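Local coordinates for protein tyrosinase (Burkholderia thailandensis, PDB 5ZRD) that probably hydroxylates monophenols to catechols and oxidises these further at a two-copper centre, as tyrosinases do, and makes catechol derivatives efficiently at acidic pH, at residues A[190-193]-A[194-198]. Residues are numbered along the deposited sequence; the frame is centred on the assembly and turned at random.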
# COMPACT_ATOMS: atom_id res chain seq x y z
N GLU A 190 9.19 25.26 12.70
CA GLU A 190 8.26 26.39 12.64
C GLU A 190 7.34 26.34 13.87
O GLU A 190 7.15 27.37 14.51
CB GLU A 190 7.53 26.42 11.29
CG GLU A 190 6.55 25.27 11.09
CD GLU A 190 6.26 24.83 9.65
OE1 GLU A 190 5.69 25.67 8.88
OE2 GLU A 190 6.57 23.63 9.31
N ALA A 191 6.84 25.17 14.26
CA ALA A 191 5.94 25.14 15.43
C ALA A 191 6.70 25.67 16.65
O ALA A 191 6.17 26.48 17.43
CB ALA A 191 5.40 23.75 15.66
N LEU A 192 7.94 25.22 16.79
CA LEU A 192 8.78 25.60 17.92
C LEU A 192 9.06 27.11 17.89
O LEU A 192 8.92 27.80 18.92
CB LEU A 192 10.09 24.81 17.86
CG LEU A 192 11.11 25.13 18.95
CD1 LEU A 192 10.50 24.98 20.33
CD2 LEU A 192 12.30 24.20 18.81
N GLU A 193 9.42 27.59 16.72
CA GLU A 193 9.64 29.01 16.51
C GLU A 193 8.39 29.79 16.96
O GLU A 193 8.53 30.69 17.80
CB GLU A 193 10.01 29.29 15.06
CG GLU A 193 10.30 30.77 14.79
CD GLU A 193 11.59 31.32 15.40
OE1 GLU A 193 12.51 31.63 14.62
OE2 GLU A 193 11.68 31.43 16.65
N GLN A 194 7.20 29.42 16.46
CA GLN A 194 5.93 30.15 16.77
C GLN A 194 5.62 30.07 18.27
O GLN A 194 5.19 31.03 18.89
CB GLN A 194 4.72 29.64 15.96
CG GLN A 194 4.81 29.88 14.44
CD GLN A 194 5.70 31.03 14.00
OE1 GLN A 194 6.81 30.83 13.48
NE2 GLN A 194 5.24 32.26 14.21
N THR A 195 5.88 28.92 18.86
CA THR A 195 5.74 28.75 20.28
C THR A 195 6.62 29.73 21.06
O THR A 195 6.20 30.24 22.09
CB THR A 195 6.06 27.30 20.64
OG1 THR A 195 4.89 26.55 20.32
CG2 THR A 195 6.43 27.10 22.08
N LYS A 196 7.87 29.94 20.64
CA LYS A 196 8.81 30.78 21.41
C LYS A 196 8.42 32.26 21.34
O LYS A 196 8.49 32.96 22.33
CB LYS A 196 10.25 30.52 20.95
CG LYS A 196 10.94 29.41 21.72
CD LYS A 196 11.85 28.53 20.90
CE LYS A 196 13.16 29.20 20.50
NZ LYS A 196 14.12 28.19 19.98
N ILE A 197 7.97 32.70 20.16
CA ILE A 197 7.50 34.05 19.92
C ILE A 197 6.26 34.28 20.80
O ILE A 197 6.27 35.15 21.67
CB ILE A 197 7.22 34.26 18.42
CG1 ILE A 197 8.51 34.17 17.59
CG2 ILE A 197 6.49 35.58 18.14
CD1 ILE A 197 8.28 34.13 16.07
N HIS A 198 5.26 33.41 20.64
CA HIS A 198 4.02 33.44 21.41
C HIS A 198 4.31 33.48 22.92
O HIS A 198 3.76 34.34 23.66
CB HIS A 198 3.09 32.27 21.03
CG HIS A 198 1.85 32.26 21.86
ND1 HIS A 198 0.63 32.75 21.40
CD2 HIS A 198 1.67 31.90 23.15
CE1 HIS A 198 -0.25 32.66 22.37
NE2 HIS A 198 0.37 32.16 23.48
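L192 turns its CG away from its own backbone N (chi1 178°), and K196, one helical turn on, bends at chi2 and chi3 so that its aliphatic chain runs back over that leucine. The two side chains cross at an angle, with CD1 of L192 3.8 Å from CD of K196. The lysine's NZ ends 5.2 Å from OE2 of E193, too far for a salt bridge, though the opposite charges may still attract weakly. E193 also holds CG anti to its backbone N, and I197 reaches back along the helix until its CD1 is 4.1 Å from CG of E193. Q194 sets CG beside its own backbone N, opposite the carbonyl carbon, and a bend at chi2 (-24°) brings the amide beside E193, where OE1 comes 3.7 Å from CG of E193; carboxylate and amide planes stand 78° apart.

Underneath runs the regular i to i+4 backbone bonding: Q194 N to E190 O at 2.8 Å and nearly straight, T195 N to A191 O, K196 N to L192 O, and I197 N to E193 O. The buried T195 keeps OG1 on the side of its own N, and that hydroxyl is hydrogen-bonded to L185 O and S183 OG, tying the inner face to the preceding segment. E190 and Q194 rest on the loop at P515, while L192 packs against P189 of a second subunit. All this is plain amphipathic helix: about two and a half turns of helix 189-200, within the tyrosinase central domain but remote from the copper site.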